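Local atomic coordinates of pyruvate kinase (Toxoplasma gondii, PDB entry 3GG8), a protein that catalyses the last step of glycolysis, transferring phosphate from phosphoenolpyruvate to ADP to yield pyruvate and ATP. Residues C42-A47 with V55-A60; C65-S70 with R79-I84; A124-V129 with G163-K168; C302-K307 with R381-A386; R399-T404 with V489-M494. All blocks are in the same frame, centred on the assembly; numbering follows the deposited sequence.

From the N terminus onward the five contacts follow in series, so none nests within or crosses another. Contact 1 closes a seven-residue loop between the first barrel strand and its helix, and contact 2 closes an eight-residue loop in the next strand-helix pair; they touch through M44 on I84 and T80 and through backbone pairing of C42 with R66. Contact 3 spans 33 residues and folds the small beta domain upon itself, its centre about 40 Å from that of contact 1. Contact 4 bridges 73 residues, bringing helix 376-384 back onto barrel helix 288-305. Contact 5 closes the longest loop, 84 residues within the C-terminal alpha/beta domain, and meets contact 4 where C384 packs on R399.

Contact 1: C42-A47 with V55-A60; sequences CTMGPA and VKMIDA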
# COMPACT_ATOMS: atom_id res chain seq x y z
N CYS C 42 -38.10 -8.45 11.10
CA CYS C 42 -39.26 -8.03 11.89
C CYS C 42 -39.90 -9.20 12.61
O CYS C 42 -40.14 -10.26 12.01
CB CYS C 42 -40.30 -7.36 11.01
SG CYS C 42 -39.69 -5.85 10.20
N THR C 43 -40.13 -9.00 13.90
CA THR C 43 -40.77 -10.01 14.75
C THR C 43 -42.28 -9.86 14.62
O THR C 43 -42.84 -8.77 14.77
CB THR C 43 -40.33 -9.85 16.22
OG1 THR C 43 -38.92 -9.99 16.29
CG2 THR C 43 -40.97 -10.91 17.14
N MET C 44 -42.93 -10.99 14.32
CA MET C 44 -44.37 -11.07 14.20
C MET C 44 -45.01 -10.98 15.57
O MET C 44 -44.42 -11.42 16.56
CB MET C 44 -44.74 -12.43 13.58
CG MET C 44 -44.10 -12.64 12.22
SD MET C 44 -44.72 -11.46 10.99
CE MET C 44 -43.66 -10.01 11.18
N GLY C 45 -46.23 -10.45 15.63
CA GLY C 45 -46.94 -10.29 16.90
C GLY C 45 -48.27 -9.60 16.68
O GLY C 45 -48.61 -9.29 15.54
N PRO C 46 -49.02 -9.34 17.77
CA PRO C 46 -50.37 -8.75 17.65
C PRO C 46 -50.42 -7.40 16.93
O PRO C 46 -51.41 -7.10 16.24
CB PRO C 46 -50.82 -8.57 19.12
CG PRO C 46 -50.02 -9.56 19.89
CD PRO C 46 -48.67 -9.64 19.17
N ALA C 47 -49.37 -6.59 17.11
CA ALA C 47 -49.30 -5.27 16.50
C ALA C 47 -49.18 -5.34 14.97
O ALA C 47 -49.48 -4.36 14.28
CB ALA C 47 -48.15 -4.49 17.09
N VAL C 55 -48.36 -6.19 4.70
CA VAL C 55 -48.13 -5.62 3.38
C VAL C 55 -47.43 -4.26 3.48
O VAL C 55 -46.41 -4.03 2.81
CB VAL C 55 -49.43 -5.53 2.57
CG1 VAL C 55 -49.23 -4.63 1.35
CG2 VAL C 55 -49.87 -6.91 2.14
N LYS C 56 -47.95 -3.37 4.33
CA LYS C 56 -47.33 -2.05 4.58
C LYS C 56 -45.90 -2.19 5.09
O LYS C 56 -45.06 -1.33 4.83
CB LYS C 56 -48.15 -1.25 5.57
CG LYS C 56 -49.44 -0.70 4.98
CD LYS C 56 -50.25 0.07 6.01
CE LYS C 56 -51.59 0.46 5.43
NZ LYS C 56 -52.36 1.32 6.36
N MET C 57 -45.62 -3.27 5.81
CA MET C 57 -44.29 -3.54 6.31
C MET C 57 -43.35 -4.03 5.23
O MET C 57 -42.18 -3.69 5.24
CB MET C 57 -44.35 -4.51 7.48
CG MET C 57 -44.79 -3.81 8.75
SD MET C 57 -45.25 -4.94 10.04
CE MET C 57 -43.68 -5.61 10.55
N ILE C 58 -43.87 -4.82 4.29
CA ILE C 58 -43.08 -5.20 3.13
C ILE C 58 -42.63 -3.94 2.38
O ILE C 58 -41.44 -3.79 2.07
CB ILE C 58 -43.85 -6.11 2.16
CG1 ILE C 58 -44.14 -7.47 2.80
CG2 ILE C 58 -43.07 -6.26 0.84
CD1 ILE C 58 -45.12 -8.31 2.01
N ASP C 59 -43.58 -3.04 2.09
CA ASP C 59 -43.26 -1.80 1.33
C ASP C 59 -42.24 -0.97 2.09
O ASP C 59 -41.42 -0.30 1.49
CB ASP C 59 -44.51 -0.94 1.05
CG ASP C 59 -45.54 -1.65 0.18
OD1 ASP C 59 -45.17 -2.61 -0.54
OD2 ASP C 59 -46.72 -1.24 0.21
N ALA C 60 -42.27 -1.06 3.41
CA ALA C 60 -41.41 -0.26 4.28
C ALA C 60 -39.97 -0.76 4.36
O ALA C 60 -39.07 -0.01 4.75
CB ALA C 60 -42.03 -0.17 5.66
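C42 and M57 meet in the first beta-alpha-beta unit of the eight-stranded (beta/alpha)8 barrel, where helix 51-60 lies over strand 39-43. The contact is wholly apolar and rests on methionine methyls and the cysteine CB and SG. M57 runs out from the helix with an extended middle (chi2 166°) and then bends at chi3 (72°), which turns its terminal methyl onto C42: M57 CE lies 3.8 Å from C42 CB and 4.0 Å from C42 SG. Cysteine suits the strand because it is small enough to let the long, flexible methionine settle over it, and its CB and sulfur offer a greasy surface with no need of a polar partner. M44, two residues on from C42, reaches across with its own bent tail, and the two terminal methyls approach each other. Its other neighbours, T80 and I84 of helix 74-90 and C65 and L67 of strand 62-68, place M44 between helix 51-60, helix 74-90 and strand 62-68.

The polar interactions lie apart from this patch. On the strand, T43 points away from helix 51-60, and its hydroxyl bonds to L346 O of the last barrel strand and to R66 of the second, so one small branched residue stitches the strands on either side of its own. On the helix, D59 N donates to V55 O, while the carboxylate of the exposed D59 pairs with R91. Between the two elements the looser join is M44 CE to M57 CE, at 4.4 Å.

Contact 2: C65-S70 with R79-I84; sequences CRLNFS and RTVQNI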
# COMPACT_ATOMS: atom_id res chain seq x y z
N CYS C 65 -39.30 -12.39 8.44
CA CYS C 65 -40.29 -12.54 9.50
C CYS C 65 -39.84 -13.52 10.59
O CYS C 65 -39.75 -14.73 10.34
CB CYS C 65 -41.62 -13.02 8.92
SG CYS C 65 -42.25 -11.92 7.65
N ARG C 66 -39.60 -12.98 11.77
CA ARG C 66 -39.25 -13.72 12.97
C ARG C 66 -40.48 -14.17 13.75
O ARG C 66 -41.30 -13.34 14.15
CB ARG C 66 -38.37 -12.87 13.88
CG ARG C 66 -38.13 -13.47 15.27
CD ARG C 66 -37.02 -12.70 15.97
NE ARG C 66 -36.71 -13.19 17.31
CZ ARG C 66 -37.21 -12.66 18.43
NH1 ARG C 66 -38.06 -11.64 18.37
NH2 ARG C 66 -36.86 -13.16 19.62
N LEU C 67 -40.61 -15.48 13.94
CA LEU C 67 -41.59 -16.06 14.83
C LEU C 67 -40.90 -16.37 16.16
O LEU C 67 -40.06 -17.27 16.23
CB LEU C 67 -42.13 -17.34 14.24
CG LEU C 67 -42.61 -17.37 12.78
CD1 LEU C 67 -42.92 -18.81 12.38
CD2 LEU C 67 -43.82 -16.45 12.60
N ASN C 68 -41.23 -15.61 17.20
CA ASN C 68 -40.70 -15.84 18.52
C ASN C 68 -41.40 -16.97 19.29
O ASN C 68 -42.43 -16.75 19.92
CB ASN C 68 -40.73 -14.55 19.35
CG ASN C 68 -40.05 -14.71 20.68
OD1 ASN C 68 -39.57 -15.80 21.01
ND2 ASN C 68 -40.01 -13.65 21.46
N PHE C 69 -40.81 -18.17 19.28
CA PHE C 69 -41.42 -19.31 19.98
C PHE C 69 -41.25 -19.36 21.50
O PHE C 69 -41.57 -20.39 22.12
CB PHE C 69 -41.01 -20.65 19.34
CG PHE C 69 -41.90 -21.09 18.21
CD1 PHE C 69 -41.95 -20.38 17.03
CD2 PHE C 69 -42.69 -22.24 18.34
CE1 PHE C 69 -42.78 -20.80 15.97
CE2 PHE C 69 -43.51 -22.67 17.29
CZ PHE C 69 -43.54 -21.94 16.10
N SER C 70 -40.77 -18.27 22.11
CA SER C 70 -40.84 -18.13 23.57
C SER C 70 -42.30 -18.02 24.06
O SER C 70 -42.60 -18.25 25.24
CB SER C 70 -40.09 -16.89 24.04
OG SER C 70 -38.70 -17.02 23.83
N ARG C 79 -51.37 -19.38 12.19
CA ARG C 79 -52.20 -18.26 11.72
C ARG C 79 -51.33 -17.16 11.18
O ARG C 79 -51.64 -16.56 10.15
CB ARG C 79 -53.06 -17.66 12.84
CG ARG C 79 -54.03 -18.60 13.51
CD ARG C 79 -54.77 -17.88 14.68
NE ARG C 79 -56.10 -18.44 14.91
CZ ARG C 79 -57.23 -17.97 14.38
NH1 ARG C 79 -57.21 -16.91 13.58
NH2 ARG C 79 -58.38 -18.56 14.65
N THR C 80 -50.25 -16.87 11.91
CA THR C 80 -49.24 -15.87 11.53
C THR C 80 -48.60 -16.21 10.18
O THR C 80 -48.52 -15.35 9.30
CB THR C 80 -48.13 -15.74 12.59
OG1 THR C 80 -48.72 -15.31 13.83
CG2 THR C 80 -47.09 -14.70 12.18
N VAL C 81 -48.18 -17.46 10.02
CA VAL C 81 -47.64 -17.92 8.76
C VAL C 81 -48.64 -17.77 7.59
O VAL C 81 -48.26 -17.30 6.50
CB VAL C 81 -47.10 -19.36 8.88
CG1 VAL C 81 -46.74 -19.91 7.52
CG2 VAL C 81 -45.88 -19.38 9.83
N GLN C 82 -49.90 -18.12 7.83
CA GLN C 82 -50.98 -18.00 6.84
C GLN C 82 -51.14 -16.55 6.37
O GLN C 82 -51.40 -16.27 5.20
CB GLN C 82 -52.29 -18.55 7.42
CG GLN C 82 -52.38 -20.08 7.43
CD GLN C 82 -53.36 -20.68 8.47
OE1 GLN C 82 -54.39 -20.09 8.81
NE2 GLN C 82 -53.04 -21.88 8.94
N ASN C 83 -50.99 -15.63 7.33
CA ASN C 83 -51.07 -14.19 7.07
C ASN C 83 -49.86 -13.66 6.29
O ASN C 83 -50.01 -12.76 5.47
CB ASN C 83 -51.21 -13.42 8.39
CG ASN C 83 -52.55 -13.64 9.08
OD1 ASN C 83 -53.58 -13.88 8.45
ND2 ASN C 83 -52.54 -13.53 10.41
N ILE C 84 -48.66 -14.18 6.57
CA ILE C 84 -47.47 -13.86 5.79
C ILE C 84 -47.74 -14.27 4.35
O ILE C 84 -47.50 -13.51 3.42
CB ILE C 84 -46.20 -14.64 6.29
CG1 ILE C 84 -45.95 -14.47 7.79
CG2 ILE C 84 -44.94 -14.31 5.45
CD1 ILE C 84 -45.54 -13.16 8.23
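L67 of strand 65-68 packs on T80 and V81 of helix 79-84 in the second beta-alpha-beta unit of the (beta/alpha)8 barrel, strand and helix running antiparallel (172°) with their axes 10.5 Å apart. The tight part is the buried inner face. L67 spreads its two methyls over the helix: the L67 and T80 side chains pass in opposite directions, L67 CD2 3.7 Å from T80 CG2, while L67 crosses V81 at about a right angle, its CD1 3.9 Å from V81 CG2. Such a leucine fork is well matched to two neighbouring beta-branched residues. With T80 chi1 at -61°, the methyl lies opposite the backbone N and serves the apolar face, while OG1 makes a weak bond to T76 O within the helix. One turn on, the short C65 lets I84, bent at chi2, bring its CD1 against C65 SG at 3.6 Å.

The outer face of the helix is different. R79 and Q82 are exposed there, as suits long polar chains, and neither meets the strand. At the far end of the segment the chain turns from the helix: N68 opens an Asx turn, in which S70 N donates to N68 OD1 over 3.0 Å, with the donor 46° out of the amide plane.

Contact 3: A124-V129 with G163-K168; sequences ATLKIV and GSLSVK
L126 meets V167 and L165 inside the small beta domain that pyruvate kinases insert into their barrel, a strongly curled mixed sheet. The strands 125-129 and 165-172 are not neighbours in it: strand 176-181 lies between them, and the two touch only through side chains that point inward from either flank. L126 can be followed outward. Its CB points toward the opposite strand but is still too far to touch it. With chi1 at 172°, CG continues away from the backbone N and carries the fork inward. There the branches part: CD1 turns from the facing strand, whereas L126 CD2 takes the whole contact, lying 4.1 Å from V167 CG1 and 4.3 Å from L165 CD2. A leucine suits this place because its fork can extend one methyl to two partners at once, and V167, crossing it at about a right angle, offers a short branched surface; the nearest CA atoms, L126 CA and V167 CA, are 8.0 Å apart.

Neighbouring strands complete the core, with I141 beside L126, I160 and A181 beside L165, and I158 and T179 beside V167. L165 also forms a classic beta bulge with S164 opposite I160. S166 packs on R324 of the second subunit. The L126 carbonyl, meanwhile, is bonded by the hydroxyl of strand neighbour T179, OG1 to O.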
# COMPACT_ATOMS: atom_id res chain seq x y z
N ALA C 124 -27.81 -6.65 52.18
CA ALA C 124 -28.67 -7.63 52.85
C ALA C 124 -28.51 -9.02 52.25
O ALA C 124 -28.19 -9.18 51.06
CB ALA C 124 -30.13 -7.18 52.83
N THR C 125 -28.73 -10.02 53.10
CA THR C 125 -28.57 -11.44 52.81
C THR C 125 -29.81 -12.01 52.11
O THR C 125 -30.93 -11.84 52.60
CB THR C 125 -28.33 -12.21 54.13
OG1 THR C 125 -27.08 -11.79 54.70
CG2 THR C 125 -28.33 -13.72 53.93
N LEU C 126 -29.60 -12.70 50.99
CA LEU C 126 -30.66 -13.45 50.31
C LEU C 126 -30.26 -14.91 50.05
O LEU C 126 -29.31 -15.19 49.32
CB LEU C 126 -31.05 -12.78 48.99
CG LEU C 126 -32.02 -13.48 48.02
CD1 LEU C 126 -33.42 -13.66 48.61
CD2 LEU C 126 -32.08 -12.68 46.72
N LYS C 127 -31.01 -15.82 50.66
CA LYS C 127 -30.84 -17.24 50.39
C LYS C 127 -31.60 -17.58 49.12
O LYS C 127 -32.76 -17.19 48.96
CB LYS C 127 -31.37 -18.06 51.57
CG LYS C 127 -31.12 -19.55 51.48
CD LYS C 127 -31.24 -20.15 52.87
CE LYS C 127 -31.45 -21.66 52.82
NZ LYS C 127 -31.44 -22.21 54.22
N ILE C 128 -30.94 -18.26 48.19
CA ILE C 128 -31.63 -18.79 47.02
C ILE C 128 -31.61 -20.30 47.05
O ILE C 128 -30.55 -20.91 46.96
CB ILE C 128 -31.06 -18.25 45.70
CG1 ILE C 128 -31.14 -16.72 45.67
CG2 ILE C 128 -31.82 -18.86 44.48
CD1 ILE C 128 -30.52 -16.11 44.45
N VAL C 129 -32.79 -20.90 47.18
CA VAL C 129 -32.91 -22.36 47.32
C VAL C 129 -33.29 -23.06 46.01
O VAL C 129 -33.76 -22.42 45.06
CB VAL C 129 -33.92 -22.77 48.44
CG1 VAL C 129 -33.61 -22.06 49.77
CG2 VAL C 129 -35.38 -22.53 48.01
N GLY C 163 -31.72 -7.97 35.39
CA GLY C 163 -30.58 -7.30 36.02
C GLY C 163 -30.99 -6.21 36.97
O GLY C 163 -30.18 -5.34 37.28
N SER C 164 -32.26 -6.25 37.41
CA SER C 164 -32.81 -5.36 38.43
C SER C 164 -31.98 -5.41 39.69
O SER C 164 -31.51 -4.39 40.20
CB SER C 164 -34.20 -5.85 38.83
OG SER C 164 -35.22 -5.05 38.32
N LEU C 165 -31.84 -6.64 40.20
CA LEU C 165 -31.14 -6.91 41.44
C LEU C 165 -29.92 -7.73 41.10
O LEU C 165 -29.98 -8.65 40.27
CB LEU C 165 -32.05 -7.69 42.40
CG LEU C 165 -31.47 -8.29 43.68
CD1 LEU C 165 -31.04 -7.23 44.71
CD2 LEU C 165 -32.50 -9.21 44.29
N SER C 166 -28.81 -7.35 41.73
CA SER C 166 -27.55 -8.05 41.60
C SER C 166 -27.10 -8.56 42.96
O SER C 166 -26.98 -7.78 43.92
CB SER C 166 -26.50 -7.12 41.00
OG SER C 166 -25.24 -7.76 40.99
N VAL C 167 -26.89 -9.87 43.06
CA VAL C 167 -26.37 -10.48 44.28
C VAL C 167 -24.99 -11.12 44.02
O VAL C 167 -24.75 -11.68 42.94
CB VAL C 167 -27.37 -11.49 44.93
CG1 VAL C 167 -28.69 -10.80 45.29
CG2 VAL C 167 -27.62 -12.69 44.02
N LYS C 168 -24.10 -11.01 45.01
CA LYS C 168 -22.82 -11.72 44.98
C LYS C 168 -22.96 -12.99 45.82
O LYS C 168 -23.48 -12.94 46.94
CB LYS C 168 -21.68 -10.84 45.54
CG LYS C 168 -20.27 -11.19 45.02
CD LYS C 168 -19.19 -11.04 46.10
CE LYS C 168 -18.58 -9.62 46.18
NZ LYS C 168 -17.67 -9.30 45.03

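Contact 4: C302-K307 with R381-A386; sequences CNVVGK and RAMCLA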
# COMPACT_ATOMS: atom_id res chain seq x y z
N CYS C 302 -17.81 -12.67 11.38
CA CYS C 302 -18.84 -13.04 10.41
C CYS C 302 -18.55 -12.49 9.02
O CYS C 302 -18.65 -13.22 8.04
CB CYS C 302 -20.23 -12.59 10.89
SG CYS C 302 -20.80 -13.57 12.32
N ASN C 303 -18.21 -11.20 8.95
CA ASN C 303 -17.86 -10.57 7.69
C ASN C 303 -16.74 -11.32 6.97
O ASN C 303 -16.87 -11.66 5.80
CB ASN C 303 -17.42 -9.10 7.90
CG ASN C 303 -18.57 -8.15 8.24
OD1 ASN C 303 -18.32 -7.02 8.64
ND2 ASN C 303 -19.83 -8.60 8.07
N VAL C 304 -15.65 -11.60 7.69
CA VAL C 304 -14.43 -12.14 7.10
C VAL C 304 -14.65 -13.51 6.46
O VAL C 304 -13.91 -13.93 5.55
CB VAL C 304 -13.28 -12.20 8.13
CG1 VAL C 304 -12.10 -12.99 7.59
CG2 VAL C 304 -12.81 -10.79 8.48
N VAL C 305 -15.69 -14.20 6.92
CA VAL C 305 -15.96 -15.56 6.52
C VAL C 305 -17.20 -15.62 5.62
O VAL C 305 -17.54 -16.68 5.07
CB VAL C 305 -16.04 -16.46 7.80
CG1 VAL C 305 -17.48 -16.70 8.26
CG2 VAL C 305 -15.26 -17.74 7.60
N GLY C 306 -17.85 -14.47 5.45
CA GLY C 306 -18.96 -14.29 4.52
C GLY C 306 -20.30 -14.85 4.96
O GLY C 306 -21.12 -15.23 4.13
N LYS C 307 -20.53 -14.91 6.27
CA LYS C 307 -21.78 -15.46 6.80
C LYS C 307 -22.62 -14.34 7.42
O LYS C 307 -22.06 -13.45 8.11
CB LYS C 307 -21.48 -16.56 7.83
CG LYS C 307 -20.90 -17.86 7.23
CD LYS C 307 -20.74 -18.93 8.31
CE LYS C 307 -20.34 -20.29 7.74
NZ LYS C 307 -19.88 -21.25 8.80
N ARG C 381 -10.63 -3.29 0.41
CA ARG C 381 -9.21 -3.54 0.66
C ARG C 381 -8.95 -4.08 2.07
O ARG C 381 -7.95 -4.77 2.29
CB ARG C 381 -8.38 -2.28 0.39
N ALA C 382 -9.85 -3.78 3.00
CA ALA C 382 -9.80 -4.34 4.36
C ALA C 382 -10.09 -5.84 4.37
O ALA C 382 -9.51 -6.58 5.16
CB ALA C 382 -10.76 -3.61 5.28
N MET C 383 -11.00 -6.27 3.49
CA MET C 383 -11.32 -7.69 3.31
C MET C 383 -10.22 -8.45 2.55
O MET C 383 -10.05 -9.66 2.75
CB MET C 383 -12.66 -7.84 2.58
CG MET C 383 -13.36 -9.17 2.81
SD MET C 383 -13.81 -9.50 4.53
CE MET C 383 -14.95 -8.15 4.90
N CYS C 384 -9.50 -7.75 1.68
CA CYS C 384 -8.39 -8.35 0.93
C CYS C 384 -7.17 -8.60 1.82
O CYS C 384 -6.42 -9.56 1.59
CB CYS C 384 -8.00 -7.46 -0.26
SG CYS C 384 -9.15 -7.53 -1.65
N LEU C 385 -6.98 -7.75 2.82
CA LEU C 385 -5.90 -7.89 3.79
C LEU C 385 -6.27 -8.85 4.93
O LEU C 385 -5.41 -9.26 5.71
CB LEU C 385 -5.49 -6.52 4.34
N ALA C 386 -7.55 -9.20 5.02
CA ALA C 386 -8.05 -10.12 6.05
C ALA C 386 -8.21 -11.55 5.52
O ALA C 386 -8.16 -12.51 6.30
CB ALA C 386 -9.36 -9.61 6.63
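The C-terminal end of barrel helix 288-305, closed by a Schellman motif, receives M383 and A386 from the end of helix 376-384, a junction between the (beta/alpha)8 barrel and the helix leading toward the C-terminal domain. M383 does most of the packing. Its chain bends twice, at chi2 (62°) and chi3 (61°), and the sulfur lies closest to the backbone, at V304 CA: M383 SD is 3.7 Å from V304 CA, and M383 CE is 4.0 Å from N303 CB. A flexible, unbranched methionine can curl into this position. Nearer the rim, V304 CG2 meets A386 CB at 4.1 Å, two small apolar groups on a partly open edge.

Of the N303 side chain it is CB that meets M383, and its backbone O lies near M383 SD; the amide nitrogen is taken by G340 O, which suits a polar residue at the border of the packing. The V304 carbonyl at the helix end accepts a hydrogen bond from K428 NZ. G306 is the first residue to leave helical angles; its positive phi (77°) is easy for glycine. Two backbone bonds complete the motif: G306 N to N303 O, 3.0 Å, and K307 N to C302 O, 3.1 Å.

Contact 5: R399-T404 with V489-M494; sequences RAAVET and VAVHGM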
# COMPACT_ATOMS: atom_id res chain seq x y z
N ARG C 399 -14.18 -11.47 -5.95
CA ARG C 399 -13.26 -10.36 -5.77
C ARG C 399 -12.93 -9.60 -7.08
O ARG C 399 -12.93 -8.36 -7.10
CB ARG C 399 -11.99 -10.91 -5.12
CG ARG C 399 -10.95 -9.90 -4.78
CD ARG C 399 -9.75 -10.57 -4.12
NE ARG C 399 -10.04 -11.06 -2.76
CZ ARG C 399 -9.12 -11.57 -1.93
NH1 ARG C 399 -9.47 -11.98 -0.72
NH2 ARG C 399 -7.86 -11.68 -2.31
N ALA C 400 -12.65 -10.32 -8.16
CA ALA C 400 -12.36 -9.68 -9.45
C ALA C 400 -13.58 -8.91 -9.96
O ALA C 400 -13.45 -7.83 -10.54
CB ALA C 400 -11.92 -10.71 -10.47
N ALA C 401 -14.76 -9.49 -9.71
CA ALA C 401 -16.05 -8.91 -10.09
C ALA C 401 -16.29 -7.54 -9.44
O ALA C 401 -16.61 -6.57 -10.11
CB ALA C 401 -17.15 -9.86 -9.75
N VAL C 402 -16.10 -7.48 -8.12
CA VAL C 402 -16.22 -6.23 -7.36
C VAL C 402 -15.24 -5.16 -7.88
O VAL C 402 -15.65 -4.03 -8.19
CB VAL C 402 -16.03 -6.51 -5.85
CG1 VAL C 402 -16.09 -5.22 -5.04
CG2 VAL C 402 -17.07 -7.53 -5.36
N GLU C 403 -13.97 -5.54 -8.00
CA GLU C 403 -12.92 -4.71 -8.62
C GLU C 403 -13.28 -4.21 -10.01
O GLU C 403 -13.10 -3.03 -10.31
CB GLU C 403 -11.63 -5.51 -8.76
CG GLU C 403 -10.79 -5.64 -7.52
CD GLU C 403 -9.52 -6.46 -7.74
OE1 GLU C 403 -9.18 -6.77 -8.91
OE2 GLU C 403 -8.85 -6.79 -6.73
N THR C 404 -13.73 -5.11 -10.87
CA THR C 404 -14.05 -4.78 -12.26
C THR C 404 -15.28 -3.88 -12.33
O THR C 404 -15.29 -2.93 -13.11
CB THR C 404 -14.25 -6.05 -13.11
OG1 THR C 404 -13.07 -6.86 -12.99
CG2 THR C 404 -14.45 -5.69 -14.58
N VAL C 489 -21.94 -6.14 -14.71
CA VAL C 489 -21.03 -7.24 -14.42
C VAL C 489 -21.87 -8.45 -13.99
O VAL C 489 -22.70 -8.35 -13.11
CB VAL C 489 -19.96 -6.83 -13.35
CG1 VAL C 489 -19.14 -8.03 -12.90
CG2 VAL C 489 -19.03 -5.72 -13.89
N ALA C 490 -21.68 -9.57 -14.67
CA ALA C 490 -22.38 -10.80 -14.32
C ALA C 490 -21.36 -11.85 -13.88
O ALA C 490 -20.30 -12.02 -14.51
CB ALA C 490 -23.20 -11.30 -15.50
N VAL C 491 -21.66 -12.51 -12.77
CA VAL C 491 -20.84 -13.60 -12.26
C VAL C 491 -21.67 -14.88 -12.23
O VAL C 491 -22.78 -14.90 -11.73
CB VAL C 491 -20.27 -13.27 -10.86
CG1 VAL C 491 -19.48 -14.43 -10.30
CG2 VAL C 491 -19.39 -12.03 -10.93
N HIS C 492 -21.12 -15.95 -12.78
CA HIS C 492 -21.74 -17.24 -12.69
C HIS C 492 -20.78 -18.22 -12.04
O HIS C 492 -19.78 -18.61 -12.64
CB HIS C 492 -22.20 -17.75 -14.06
CG HIS C 492 -23.18 -18.88 -13.99
ND1 HIS C 492 -23.19 -19.80 -12.96
CD2 HIS C 492 -24.19 -19.24 -14.82
CE1 HIS C 492 -24.17 -20.68 -13.16
NE2 HIS C 492 -24.79 -20.36 -14.28
N GLY C 493 -21.08 -18.59 -10.81
CA GLY C 493 -20.48 -19.77 -10.19
C GLY C 493 -21.23 -21.01 -10.66
O GLY C 493 -22.46 -21.09 -10.53
N MET C 494 -20.50 -21.97 -11.23
CA MET C 494 -21.09 -23.22 -11.71
C MET C 494 -20.57 -24.38 -10.87
O MET C 494 -19.40 -24.41 -10.50
CB MET C 494 -20.79 -23.44 -13.19
CG MET C 494 -21.03 -22.20 -14.06
SD MET C 494 -20.91 -22.53 -15.83
CE MET C 494 -20.78 -20.86 -16.50
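V489 and V491 both place CG1 opposite the backbone N (chi1 172° and 177°), which leaves CG2 beside N. A401 CB sits between the two residues and so meets CG1 of V489 and CG2 of V491. The latter is the tight point, A401 CB lying 3.3 Å from V491 CG2, closer than carbons usually sit; V489 CG1 stands more easily at 4.2 Å from A401 CB. The small alanine suits the place where helix 399-404 comes close to the strand, 9.0 Å between axes and almost exactly antiparallel (176°), while the valines give the strand a broad apolar face.

T404 OG1, beside its own backbone N, reaches back along the helix to A400 O at 2.7 Å, so the hydroxyl of this buried residue is satisfied within the helix; the same carbonyl, A400 O, also takes T404 N at 2.8 Å, and the two donors come from opposite faces of its plane. The helix also meets the third subunit, whose T404 and A400 pack on A400 and T404 of this chain. Such a helix, laid over one face of a mostly parallel mixed sheet and carrying a subunit interface, is characteristic of the C-terminal alpha/beta domain of tetrameric pyruvate kinases.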